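Local coordinates for tryptophan synthase alpha-subunit (Pyrococcus furiosus, PDB 1GEQ), which catalyses the aldol cleavage of indoleglycerol phosphate to indole and glyceraldehyde 3-phosphate in the last step of tryptophan biosynthesis, at residues A[73-76]-A[77-81]; A[64-67]-A[68-71]; A[122-125]-A[126-130]; A[50-53]-A[54-58]; A[149-152]-A[153-157]. One frame throughout, in Å; residues are numbered along the deposited sequence.

Contact 1: A[73-76]-A[77-81]; sequences KEFR and RHSST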
loop_
_atom_site.group_PDB
_atom_site.type_symbol
_atom_site.label_atom_id
_atom_site.label_comp_id
_atom_site.label_asym_id
_atom_site.label_seq_id
_atom_site.Cartn_x
_atom_site.Cartn_y
_atom_site.Cartn_z
ATOM N N LYS A 73 -14.312 3.646 6.727
ATOM C CA LYS A 73 -15.432 3.457 7.635
ATOM C C LYS A 73 -16.523 2.650 6.940
ATOM O O LYS A 73 -17.011 1.659 7.478
ATOM C CB LYS A 73 -15.987 4.810 8.070
ATOM C CG LYS A 73 -16.855 4.741 9.304
ATOM C CD LYS A 73 -17.726 5.979 9.434
ATOM C CE LYS A 73 -18.781 6.021 8.337
ATOM N NZ LYS A 73 -18.666 7.236 7.485
ATOM N N GLU A 74 -16.900 3.076 5.736
ATOM C CA GLU A 74 -17.931 2.385 4.972
ATOM C C GLU A 74 -17.531 0.961 4.631
ATOM O O GLU A 74 -18.354 0.048 4.668
ATOM C CB GLU A 74 -18.239 3.150 3.686
ATOM C CG GLU A 74 -19.135 4.342 3.921
ATOM C CD GLU A 74 -20.508 3.919 4.403
ATOM O OE1 GLU A 74 -21.040 4.573 5.321
ATOM O OE2 GLU A 74 -21.048 2.930 3.860
ATOM N N PHE A 75 -16.262 0.776 4.291
ATOM C CA PHE A 75 -15.758 -0.542 3.953
ATOM C C PHE A 75 -15.836 -1.457 5.174
ATOM O O PHE A 75 -16.165 -2.637 5.056
ATOM C CB PHE A 75 -14.308 -0.432 3.484
ATOM C CG PHE A 75 -13.695 -1.747 3.107
ATOM C CD1 PHE A 75 -14.067 -2.396 1.934
ATOM C CD2 PHE A 75 -12.738 -2.334 3.921
ATOM C CE1 PHE A 75 -13.491 -3.620 1.584
ATOM C CE2 PHE A 75 -12.157 -3.553 3.582
ATOM C CZ PHE A 75 -12.533 -4.194 2.411
ATOM N N ARG A 76 -15.527 -0.899 6.341
ATOM C CA ARG A 76 -15.545 -1.648 7.590
ATOM C C ARG A 76 -16.921 -2.220 7.912
ATOM O O ARG A 76 -17.036 -3.175 8.678
ATOM C CB ARG A 76 -15.050 -0.764 8.740
ATOM C CG ARG A 76 -13.536 -0.697 8.835
ATOM C CD ARG A 76 -12.985 -2.063 9.226
ATOM N NE ARG A 76 -11.530 -2.131 9.136
ATOM C CZ ARG A 76 -10.878 -2.950 8.318
ATOM N NH1 ARG A 76 -11.551 -3.768 7.520
ATOM N NH2 ARG A 76 -9.551 -2.958 8.296
ATOM N N ARG A 77 -17.961 -1.638 7.325
ATOM C CA ARG A 77 -19.319 -2.120 7.540
ATOM C C ARG A 77 -19.534 -3.455 6.840
ATOM O O ARG A 77 -20.453 -4.195 7.185
ATOM C CB ARG A 77 -20.343 -1.123 6.997
ATOM C CG ARG A 77 -20.872 -0.133 8.007
ATOM C CD ARG A 77 -21.884 0.782 7.342
ATOM N NE ARG A 77 -21.554 2.184 7.554
ATOM C CZ ARG A 77 -21.650 2.805 8.725
ATOM N NH1 ARG A 77 -22.076 2.145 9.793
ATOM N NH2 ARG A 77 -21.303 4.081 8.827
ATOM N N HIS A 78 -18.694 -3.769 5.861
ATOM C CA HIS A 78 -18.869 -5.022 5.140
ATOM C C HIS A 78 -17.683 -5.979 5.192
ATOM O O HIS A 78 -17.793 -7.114 4.737
ATOM C CB HIS A 78 -19.213 -4.745 3.671
ATOM C CG HIS A 78 -20.191 -3.625 3.473
ATOM N ND1 HIS A 78 -19.807 -2.302 3.413
ATOM C CD2 HIS A 78 -21.537 -3.632 3.328
ATOM C CE1 HIS A 78 -20.871 -1.544 3.239
ATOM N NE2 HIS A 78 -21.937 -2.324 3.184
ATOM N N SER A 79 -16.551 -5.546 5.739
ATOM C CA SER A 79 -15.385 -6.421 5.768
ATOM C C SER A 79 -14.387 -6.173 6.890
ATOM O O SER A 79 -14.320 -5.088 7.463
ATOM C CB SER A 79 -14.651 -6.333 4.427
ATOM O OG SER A 79 -13.475 -7.125 4.425
ATOM N N SER A 80 -13.606 -7.203 7.191
ATOM C CA SER A 80 -12.594 -7.123 8.228
ATOM C C SER A 80 -11.191 -7.223 7.626
ATOM O O SER A 80 -10.200 -7.293 8.342
ATOM C CB SER A 80 -12.808 -8.242 9.253
ATOM O OG SER A 80 -12.837 -9.509 8.620
ATOM N N THR A 81 -11.108 -7.221 6.303
ATOM C CA THR A 81 -9.813 -7.313 5.632
ATOM C C THR A 81 -8.907 -6.179 6.086
ATOM O O THR A 81 -9.302 -5.013 6.090
ATOM C CB THR A 81 -9.983 -7.257 4.106
ATOM O OG1 THR A 81 -10.849 -8.324 3.698
ATOM C CG2 THR A 81 -8.633 -7.402 3.393
#
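R76 turns back at its second torsion (chi2 -67°) and then runs straight at chi3, which carries its guanidinium to the carbonyls of S79 and T81. F75 sets its ring out from the helix with CG opposite the backbone N (chi1 -180°), where S79 can lie on it. The R76 group meets T81 O end-on. NH1 is 2.9 Å and NH2 3.0 Å from that one oxygen, which lies in the guanidinium plane. NH1 also gives a bond to S79 O at 3.1 Å. The rest of the group is used too: NE binds G108 O, and NH2 forms a salt bridge with D110. Cutting this side chain back to alanine would probably leave T81 O and S79 O without these donors and D110 without its charged mate, and let the chain after the helix move more freely. S79 CB sits over one face of the F75 ring in a CH-pi contact, 4.0 Å from its centroid. S79 OG accepts from T81 N at 3.0 Å, closing an ST turn, and D29 is a further partner of both S79 OG and T81 OG1. R77 NE and E74 OE1 form a salt bridge at 3.3 Å, its hydrogen bond weak. H78 N bonds to F75 O at 2.9 Å. The arrangement is the C-terminal exit of helix 65-76, a helix-to-strand loop of the TIM barrel leading to strand 83-87.

Contact 2: A[64-67]-A[68-71]; sequences KLRE and AFWI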
loop_
_atom_site.group_PDB
_atom_site.type_symbol
_atom_site.label_atom_id
_atom_site.label_comp_id
_atom_site.label_asym_id
_atom_site.label_seq_id
_atom_site.Cartn_x
_atom_site.Cartn_y
_atom_site.Cartn_z
ATOM N N LYS A 64 -10.792 15.080 -0.722
ATOM C CA LYS A 64 -10.540 15.697 0.572
ATOM C C LYS A 64 -9.975 14.647 1.515
ATOM O O LYS A 64 -10.453 13.518 1.545
ATOM C CB LYS A 64 -11.844 16.278 1.132
ATOM C CG LYS A 64 -11.889 17.797 1.128
ATOM C CD LYS A 64 -11.367 18.363 -0.186
ATOM C CE LYS A 64 -11.185 19.873 -0.102
ATOM N NZ LYS A 64 -10.248 20.381 -1.141
ATOM N N LEU A 65 -8.953 15.028 2.275
ATOM C CA LEU A 65 -8.292 14.119 3.209
ATOM C C LEU A 65 -9.232 13.226 4.002
ATOM O O LEU A 65 -9.069 12.006 4.014
ATOM C CB LEU A 65 -7.424 14.900 4.198
ATOM C CG LEU A 65 -6.680 14.022 5.210
ATOM C CD1 LEU A 65 -5.557 13.278 4.503
ATOM C CD2 LEU A 65 -6.122 14.872 6.341
ATOM N N ARG A 66 -10.203 13.838 4.673
ATOM C CA ARG A 66 -11.153 13.101 5.495
ATOM C C ARG A 66 -11.983 12.079 4.730
ATOM O O ARG A 66 -12.492 11.122 5.319
ATOM C CB ARG A 66 -12.065 14.084 6.233
ATOM C CG ARG A 66 -11.300 15.084 7.096
ATOM C CD ARG A 66 -11.653 14.974 8.580
ATOM N NE ARG A 66 -10.468 14.784 9.417
ATOM C CZ ARG A 66 -9.436 15.624 9.471
ATOM N NH1 ARG A 66 -9.430 16.729 8.735
ATOM N NH2 ARG A 66 -8.403 15.356 10.258
ATOM N N GLU A 67 -12.122 12.263 3.421
ATOM C CA GLU A 67 -12.898 11.318 2.626
ATOM C C GLU A 67 -12.245 9.945 2.658
ATOM O O GLU A 67 -12.905 8.928 2.449
ATOM C CB GLU A 67 -13.040 11.818 1.187
ATOM C CG GLU A 67 -14.085 12.913 1.046
ATOM C CD GLU A 67 -14.097 13.542 -0.330
ATOM O OE1 GLU A 67 -14.883 14.488 -0.537
ATOM O OE2 GLU A 67 -13.318 13.096 -1.203
ATOM N N ALA A 68 -10.944 9.916 2.924
ATOM C CA ALA A 68 -10.223 8.655 2.999
ATOM C C ALA A 68 -10.791 7.872 4.172
ATOM O O ALA A 68 -11.027 6.671 4.079
ATOM C CB ALA A 68 -8.733 8.916 3.206
ATOM N N PHE A 69 -11.016 8.567 5.283
ATOM C CA PHE A 69 -11.554 7.930 6.473
ATOM C C PHE A 69 -12.985 7.462 6.246
ATOM O O PHE A 69 -13.428 6.497 6.859
ATOM C CB PHE A 69 -11.491 8.888 7.670
ATOM C CG PHE A 69 -10.092 9.309 8.042
ATOM C CD1 PHE A 69 -9.084 8.358 8.210
ATOM C CD2 PHE A 69 -9.782 10.654 8.244
ATOM C CE1 PHE A 69 -7.789 8.741 8.574
ATOM C CE2 PHE A 69 -8.494 11.046 8.608
ATOM C CZ PHE A 69 -7.493 10.088 8.774
ATOM N N TRP A 70 -13.705 8.144 5.361
ATOM C CA TRP A 70 -15.084 7.784 5.043
ATOM C C TRP A 70 -15.088 6.448 4.310
ATOM O O TRP A 70 -15.895 5.569 4.597
ATOM C CB TRP A 70 -15.717 8.855 4.149
ATOM C CG TRP A 70 -17.093 8.494 3.647
ATOM C CD1 TRP A 70 -18.284 8.745 4.265
ATOM C CD2 TRP A 70 -17.412 7.790 2.440
ATOM N NE1 TRP A 70 -19.325 8.242 3.521
ATOM C CE2 TRP A 70 -18.813 7.646 2.391
ATOM C CE3 TRP A 70 -16.639 7.260 1.393
ATOM C CZ2 TRP A 70 -19.472 7.000 1.339
ATOM C CZ3 TRP A 70 -17.291 6.614 0.346
ATOM C CH2 TRP A 70 -18.691 6.487 0.328
ATOM N N ILE A 71 -14.181 6.319 3.345
ATOM C CA ILE A 71 -14.056 5.101 2.554
ATOM C C ILE A 71 -13.823 3.888 3.445
ATOM O O ILE A 71 -14.513 2.877 3.323
ATOM C CB ILE A 71 -12.889 5.227 1.542
ATOM C CG1 ILE A 71 -13.253 6.256 0.465
ATOM C CG2 ILE A 71 -12.587 3.878 0.913
ATOM C CD1 ILE A 71 -12.132 6.548 -0.522
#
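F69 lays its ring beside the first turn of the helix, with CD2 3.9 Å from R66 CA. The R66 side chain passes the same ring obliquely, NE being 4.3 Å from F69 CE2. Its guanidinium then leaves the ring for a salt bridge with E103. The F69 ring meets F100 edge-to-face, so R66 and F69 both face helix 97-107. W70 takes another direction. Its CG stands opposite the backbone N (chi1 174°), and the indole leads away from residues 64-67 toward helix 18-28, where K18 makes a cation-pi contact with it. Its root stays close, W70 CB lying 3.3 Å from E67 O. This is the N-terminal part of helix 65-76, one of the outer helices of the TIM barrel, with neighbouring helices 18-28 and 97-107 touched by different residues. I71 brings CG1 to 3.3 Å from E67 O, and its side chain touches T21 and L25. The same oxygen accepts from I71 N at 3.0 Å. E67 stretches out beyond CG and reaches back to the helix start, where OE2 takes a weak bond from K64 N at 3.2 Å. A68 is buried, its CB 3.2 Å from L65 O and its side chain against F63.

Contact 3: A[122-125]-A[126-130]; sequences AKEF and TEIAR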
loop_
_atom_site.group_PDB
_atom_site.type_symbol
_atom_site.label_atom_id
_atom_site.label_comp_id
_atom_site.label_asym_id
_atom_site.label_seq_id
_atom_site.Cartn_x
_atom_site.Cartn_y
_atom_site.Cartn_z
ATOM N N ALA A 122 11.252 8.944 12.769
ATOM C CA ALA A 122 10.811 7.554 12.785
ATOM C C ALA A 122 10.568 7.025 14.196
ATOM O O ALA A 122 9.534 6.409 14.462
ATOM C CB ALA A 122 11.833 6.682 12.068
ATOM N N LYS A 123 11.516 7.267 15.095
ATOM C CA LYS A 123 11.392 6.805 16.474
ATOM C C LYS A 123 10.150 7.370 17.154
ATOM O O LYS A 123 9.365 6.626 17.740
ATOM C CB LYS A 123 12.642 7.186 17.269
ATOM C CG LYS A 123 13.872 6.383 16.885
ATOM C CD LYS A 123 13.713 4.931 17.307
ATOM C CE LYS A 123 14.892 4.076 16.869
ATOM N NZ LYS A 123 14.762 2.679 17.385
ATOM N N GLU A 124 9.981 8.685 17.073
ATOM C CA GLU A 124 8.831 9.350 17.672
ATOM C C GLU A 124 7.553 8.778 17.075
ATOM O O GLU A 124 6.619 8.417 17.791
ATOM C CB GLU A 124 8.883 10.849 17.391
ATOM C CG GLU A 124 7.719 11.628 17.966
ATOM C CD GLU A 124 7.585 13.010 17.358
ATOM O OE1 GLU A 124 7.242 13.105 16.158
ATOM O OE2 GLU A 124 7.825 14.001 18.075
ATOM N N PHE A 125 7.525 8.703 15.750
ATOM C CA PHE A 125 6.367 8.188 15.039
ATOM C C PHE A 125 5.966 6.789 15.496
ATOM O O PHE A 125 4.803 6.544 15.815
ATOM C CB PHE A 125 6.637 8.170 13.535
ATOM C CG PHE A 125 5.446 7.771 12.724
ATOM C CD1 PHE A 125 4.365 8.637 12.579
ATOM C CD2 PHE A 125 5.369 6.503 12.162
ATOM C CE1 PHE A 125 3.229 8.244 11.884
ATOM C CE2 PHE A 125 4.235 6.100 11.469
ATOM C CZ PHE A 125 3.162 6.972 11.333
ATOM N N THR A 126 6.930 5.872 15.522
ATOM C CA THR A 126 6.662 4.493 15.929
ATOM C C THR A 126 6.114 4.417 17.348
ATOM O O THR A 126 5.316 3.534 17.674
ATOM C CB THR A 126 7.940 3.624 15.853
ATOM O OG1 THR A 126 8.941 4.162 16.725
ATOM C CG2 THR A 126 8.475 3.594 14.433
ATOM N N GLU A 127 6.554 5.348 18.187
ATOM C CA GLU A 127 6.123 5.416 19.576
ATOM C C GLU A 127 4.631 5.709 19.664
ATOM O O GLU A 127 3.876 4.999 20.330
ATOM C CB GLU A 127 6.901 6.518 20.295
ATOM C CG GLU A 127 6.445 6.794 21.709
ATOM C CD GLU A 127 7.197 7.954 22.345
ATOM O OE1 GLU A 127 8.427 7.837 22.540
ATOM O OE2 GLU A 127 6.553 8.985 22.643
ATOM N N ILE A 128 4.221 6.770 18.979
ATOM C CA ILE A 128 2.830 7.205 18.959
ATOM C C ILE A 128 1.920 6.195 18.261
ATOM O O ILE A 128 0.792 5.958 18.695
ATOM C CB ILE A 128 2.724 8.561 18.253
ATOM C CG1 ILE A 128 3.622 9.571 18.972
ATOM C CG2 ILE A 128 1.284 9.036 18.233
ATOM C CD1 ILE A 128 3.952 10.798 18.152
ATOM N N ALA A 129 2.413 5.606 17.175
ATOM C CA ALA A 129 1.639 4.622 16.434
ATOM C C ALA A 129 1.252 3.490 17.374
ATOM O O ALA A 129 0.102 3.055 17.414
ATOM C CB ALA A 129 2.462 4.076 15.270
ATOM N N ARG A 130 2.235 3.011 18.126
ATOM C CA ARG A 130 2.015 1.937 19.081
ATOM C C ARG A 130 0.985 2.368 20.114
ATOM O O ARG A 130 0.066 1.618 20.445
ATOM C CB ARG A 130 3.330 1.586 19.772
ATOM C CG ARG A 130 3.149 0.859 21.087
ATOM C CD ARG A 130 4.486 0.542 21.733
ATOM N NE ARG A 130 4.331 0.131 23.128
ATOM C CZ ARG A 130 4.058 0.964 24.130
ATOM N NH1 ARG A 130 3.915 2.263 23.895
ATOM N NH2 ARG A 130 3.921 0.498 25.365
#
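The backbone is regular alpha helix: T126 N, E127 N, I128 N and A129 N each bond to the carbonyl four residues back, T126 N to A122 O at 2.9 Å. The main side-chain bond is that of T126. Its OG1 donates to K123 O at 2.7 Å. With chi1 at 60°, the hydroxyl is tucked in over the main chain and turned back along the helix. K123 O therefore has two donors, T126 OG1 and E127 N, and both come from the same face of its carbonyl plane. The methyl of T126 is set against the previous turn, with CG2 3.0 Å from A122 O. E124 and I128 run alongside each other. I128 CD1 touches the E124 aliphatic chain at CG, 3.9 Å away. I128 CG1 also rests 3.4 Å from E124 O. F125 and A129 face inward: F125 packs on I112 and V114 of strand 111-114 and on L101 of helix 97-107, while A129 touches T136 of strand 135-140. The helix is thus the crossover of the beta-alpha-beta unit of strands 111-114 and 135-140 in the TIM barrel. The chemistry implies a helix with two characters. F125, I128 and A129 bury carbon, while T126, which touches F138, has its hydroxyl satisfied within its own helix.

Contact 4: A[50-53]-A[54-58]; sequences TIQE and SHYRA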
loop_
_atom_site.group_PDB
_atom_site.type_symbol
_atom_site.label_atom_id
_atom_site.label_comp_id
_atom_site.label_asym_id
_atom_site.label_seq_id
_atom_site.Cartn_x
_atom_site.Cartn_y
_atom_site.Cartn_z
ATOM N N THR A 50 2.481 5.875 -13.436
ATOM C CA THR A 50 1.098 5.432 -13.361
ATOM C C THR A 50 0.434 5.879 -12.059
ATOM O O THR A 50 -0.671 6.427 -12.080
ATOM C CB THR A 50 1.003 3.898 -13.515
ATOM O OG1 THR A 50 1.568 3.517 -14.774
ATOM C CG2 THR A 50 -0.451 3.436 -13.462
ATOM N N ILE A 51 1.114 5.675 -10.933
ATOM C CA ILE A 51 0.555 6.071 -9.644
ATOM C C ILE A 51 0.483 7.596 -9.502
ATOM O O ILE A 51 -0.494 8.124 -8.973
ATOM C CB ILE A 51 1.373 5.462 -8.467
ATOM C CG1 ILE A 51 1.348 3.937 -8.564
ATOM C CG2 ILE A 51 0.781 5.887 -7.126
ATOM C CD1 ILE A 51 -0.043 3.347 -8.438
ATOM N N GLN A 52 1.507 8.306 -9.973
ATOM C CA GLN A 52 1.499 9.768 -9.889
ATOM C C GLN A 52 0.256 10.320 -10.597
ATOM O O GLN A 52 -0.418 11.216 -10.089
ATOM C CB GLN A 52 2.768 10.359 -10.533
ATOM C CG GLN A 52 4.089 10.010 -9.824
ATOM C CD GLN A 52 5.299 10.638 -10.512
ATOM O OE1 GLN A 52 6.432 10.505 -10.055
ATOM N NE2 GLN A 52 5.053 11.322 -11.620
ATOM N N GLU A 53 -0.050 9.780 -11.769
ATOM C CA GLU A 53 -1.211 10.228 -12.530
ATOM C C GLU A 53 -2.528 9.981 -11.796
ATOM O O GLU A 53 -3.501 10.710 -12.009
ATOM C CB GLU A 53 -1.234 9.550 -13.905
ATOM C CG GLU A 53 -0.092 9.994 -14.814
ATOM C CD GLU A 53 -0.097 9.309 -16.170
ATOM O OE1 GLU A 53 0.721 9.693 -17.032
ATOM O OE2 GLU A 53 -0.914 8.388 -16.384
ATOM N N SER A 54 -2.563 8.969 -10.927
ATOM C CA SER A 54 -3.783 8.671 -10.180
ATOM C C SER A 54 -3.951 9.704 -9.077
ATOM O O SER A 54 -5.075 10.131 -8.789
ATOM C CB SER A 54 -3.737 7.259 -9.580
ATOM O OG SER A 54 -2.719 7.155 -8.598
ATOM N N HIS A 55 -2.842 10.102 -8.457
ATOM C CA HIS A 55 -2.900 11.117 -7.411
ATOM C C HIS A 55 -3.457 12.410 -8.023
ATOM O O HIS A 55 -4.281 13.089 -7.425
ATOM C CB HIS A 55 -1.507 11.414 -6.840
ATOM C CG HIS A 55 -1.021 10.415 -5.838
ATOM N ND1 HIS A 55 -0.550 10.774 -4.594
ATOM C CD2 HIS A 55 -0.909 9.065 -5.905
ATOM C CE1 HIS A 55 -0.166 9.696 -3.939
ATOM N NE2 HIS A 55 -0.373 8.644 -4.710
ATOM N N TYR A 56 -2.969 12.744 -9.214
ATOM C CA TYR A 56 -3.399 13.946 -9.923
ATOM C C TYR A 56 -4.892 13.899 -10.256
ATOM O O TYR A 56 -5.605 14.886 -10.075
ATOM C CB TYR A 56 -2.569 14.106 -11.199
ATOM C CG TYR A 56 -1.077 14.157 -10.941
ATOM C CD1 TYR A 56 -0.163 13.855 -11.952
ATOM C CD2 TYR A 56 -0.576 14.493 -9.679
ATOM C CE1 TYR A 56 1.209 13.880 -11.711
ATOM C CE2 TYR A 56 0.789 14.521 -9.428
ATOM C CZ TYR A 56 1.676 14.214 -10.446
ATOM O OH TYR A 56 3.029 14.240 -10.193
ATOM N N ARG A 57 -5.371 12.755 -10.736
ATOM C CA ARG A 57 -6.783 12.612 -11.067
ATOM C C ARG A 57 -7.630 12.846 -9.826
ATOM O O ARG A 57 -8.557 13.656 -9.847
ATOM C CB ARG A 57 -7.084 11.213 -11.617
ATOM C CG ARG A 57 -6.618 10.954 -13.034
ATOM C CD ARG A 57 -7.317 9.727 -13.617
ATOM N NE ARG A 57 -6.938 8.500 -12.927
ATOM C CZ ARG A 57 -5.856 7.781 -13.215
ATOM N NH1 ARG A 57 -5.046 8.167 -14.189
ATOM N NH2 ARG A 57 -5.576 6.688 -12.521
ATOM N N ALA A 58 -7.306 12.138 -8.744
ATOM C CA ALA A 58 -8.051 12.256 -7.496
ATOM C C ALA A 58 -8.122 13.689 -6.995
ATOM O O ALA A 58 -9.184 14.149 -6.575
ATOM C CB ALA A 58 -7.430 11.360 -6.421
HETATM O O HOH W 1 -3.010 6.242 -13.871
#
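Y56 lays its ring over the carbonyl oxygen of Q52, which stands 3.0 Å above the ring plane and over its centre. The first torsion of Y56 (chi1 -57°) folds the ring back along the helix to reach it. Farther out, the ring runs beside the Q52 side chain, with Q52 CB 4.0 Å from Y56 CZ. Both side chains also touch P44. On another side of the helix, I51 and H55 meet. I51 CG2 is 3.8 Å from both CD2 and NE2 of the H55 imidazole, and the two side chains lie at a slant to each other. H55 ND1 is bonded to F41 N, which fixes how the ring is turned, and Y10 of strand 6-12 touches both residues. S54 OG points back at I51 O, but the modelled separation is too short to be taken at face value. I51 O also accepts from S54 N and, at 3.1 Å, from H55 N. S54 OG is hydrogen-bonded to T12 OG1 as well. R57 places one face of its guanidinium over E53 O. R57 NH1 gives a bond of 2.8 Å to a water, which in turn donates to T50 O. NH2 is held by a salt bridge to D15. I51 lies about 4 Å, side chain to side chain, from the catalytic D47. Helix 49-60 is thus tied to strand 6-12 and the nearby loops through S54, H55 and R57, which is consistent with a firmly placed helix start beside D47.

Contact 5: A[149-152]-A[153-157]; sequences LKVI and DDMTT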
loop_
_atom_site.group_PDB
_atom_site.type_symbol
_atom_site.label_atom_id
_atom_site.label_comp_id
_atom_site.label_asym_id
_atom_site.label_seq_id
_atom_site.Cartn_x
_atom_site.Cartn_y
_atom_site.Cartn_z
ATOM N N LEU A 149 18.151 -2.428 6.642
ATOM C CA LEU A 149 17.002 -3.331 6.579
ATOM C C LEU A 149 16.714 -3.885 7.978
ATOM O O LEU A 149 15.559 -4.057 8.365
ATOM C CB LEU A 149 17.275 -4.496 5.617
ATOM C CG LEU A 149 16.789 -4.322 4.172
ATOM C CD1 LEU A 149 17.290 -5.479 3.320
ATOM C CD2 LEU A 149 15.266 -4.253 4.141
ATOM N N LYS A 150 17.777 -4.154 8.737
ATOM C CA LYS A 150 17.628 -4.690 10.084
ATOM C C LYS A 150 16.957 -3.670 10.995
ATOM O O LYS A 150 16.063 -4.011 11.772
ATOM C CB LYS A 150 18.988 -5.057 10.673
ATOM C CG LYS A 150 19.818 -5.966 9.809
ATOM C CD LYS A 150 21.106 -6.341 10.512
ATOM C CE LYS A 150 22.208 -6.573 9.500
ATOM N NZ LYS A 150 21.806 -7.550 8.447
ATOM N N VAL A 151 17.398 -2.421 10.907
ATOM C CA VAL A 151 16.817 -1.369 11.734
ATOM C C VAL A 151 15.343 -1.212 11.407
ATOM O O VAL A 151 14.494 -1.141 12.300
ATOM C CB VAL A 151 17.536 -0.021 11.511
ATOM C CG1 VAL A 151 16.811 1.086 12.263
ATOM C CG2 VAL A 151 18.985 -0.130 11.987
ATOM N N ILE A 152 15.037 -1.160 10.117
ATOM C CA ILE A 152 13.653 -1.030 9.671
ATOM C C ILE A 152 12.813 -2.191 10.193
ATOM O O ILE A 152 11.705 -1.985 10.687
ATOM C CB ILE A 152 13.575 -1.004 8.131
ATOM C CG1 ILE A 152 14.097 0.340 7.629
ATOM C CG2 ILE A 152 12.143 -1.235 7.660
ATOM C CD1 ILE A 152 14.426 0.345 6.151
ATOM N N ASP A 153 13.329 -3.412 10.068
ATOM C CA ASP A 153 12.606 -4.585 10.547
ATOM C C ASP A 153 12.302 -4.478 12.046
ATOM O O ASP A 153 11.224 -4.873 12.488
ATOM C CB ASP A 153 13.408 -5.869 10.270
ATOM C CG ASP A 153 12.616 -7.138 10.599
ATOM O OD1 ASP A 153 13.097 -7.956 11.415
ATOM O OD2 ASP A 153 11.514 -7.310 10.039
ATOM N N ASP A 154 13.244 -3.945 12.824
ATOM C CA ASP A 154 13.038 -3.809 14.269
ATOM C C ASP A 154 11.966 -2.785 14.644
ATOM O O ASP A 154 11.347 -2.898 15.698
ATOM C CB ASP A 154 14.336 -3.429 14.987
ATOM C CG ASP A 154 15.354 -4.559 15.011
ATOM O OD1 ASP A 154 14.953 -5.738 14.931
ATOM O OD2 ASP A 154 16.556 -4.260 15.123
ATOM N N MET A 155 11.747 -1.787 13.798
ATOM C CA MET A 155 10.735 -0.778 14.098
ATOM C C MET A 155 9.382 -1.154 13.499
ATOM O O MET A 155 8.366 -0.542 13.814
ATOM C CB MET A 155 11.149 0.587 13.538
ATOM C CG MET A 155 12.449 1.137 14.072
ATOM S SD MET A 155 12.675 2.827 13.500
ATOM C CE MET A 155 12.860 2.576 11.722
ATOM N N THR A 156 9.374 -2.158 12.631
ATOM C CA THR A 156 8.143 -2.571 11.967
ATOM C C THR A 156 7.250 -3.509 12.773
ATOM O O THR A 156 7.711 -4.533 13.272
ATOM C CB THR A 156 8.461 -3.261 10.626
ATOM O OG1 THR A 156 9.137 -2.337 9.760
ATOM C CG2 THR A 156 7.177 -3.761 9.977
ATOM N N THR A 157 5.966 -3.163 12.874
ATOM C CA THR A 157 5.017 -4.007 13.584
ATOM C C THR A 157 3.968 -4.573 12.621
ATOM O O THR A 157 3.218 -5.483 12.979
ATOM C CB THR A 157 4.309 -3.247 14.758
ATOM O OG1 THR A 157 3.598 -2.110 14.255
ATOM C CG2 THR A 157 5.342 -2.773 15.794
#
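I152 O is gripped by the end of its helix: T156 OG1 donates to it at 2.8 Å, and M155 N and T156 N add weak bonds. The T156 hydroxyl comes from above the carbonyl plane, 45° out of it. Its chi1 of -62° places OG1 beside the backbone N, on the side of I152. I152 CG2 lies 3.8 Å from the same OG1, and the two side chains cross. Both touch F138 of strand 135-140. A valine in place of T156 would probably leave I152 O with only the two weak backbone donors and the helix end less firmly closed. The side chains of V151 and M155 meet through carbon, V151 CG1 lying 4.3 Å from M155 CE. M155 bends at its last torsion (chi3 -66°), bringing the methyl back toward V151. D153 has its carboxylate bonded to the backbone N atoms of R191 and N192, which ties the helix to the loop before strand 194-197. The segment ends the crossover helix of the beta-alpha-beta unit between strands 135-140 and 159-163 of the TIM barrel. T156 is the first residue to leave helical angles, and its hydroxyl adds a donor to I152 O where the backbone bonds are weak.

The five contacts lie on the outer helices of one TIM barrel or at their ends. Contacts 2 and 1 follow each other on helix 65-76, with centres 14 Å apart; one covers its start, the other its exit. Contact 4 lies on the preceding helix, its nearest atoms about 6 Å from contact 2. Contacts 3 and 5 touch: M155 of contact 5 packs on A122, K123 and T126 of contact 3, T126 CG2 lying 4.1 Å from M155 CB. Contacts 4 and 5 are on opposite sides of the chain's centre, centres about 29 Å apart. Contact 4 is nearest the active site. The I51 side chain is about 4 Å from that of D47 and about 8 Å from that of E36. The T81 side chain of contact 1 is about 10 Å from that of E36.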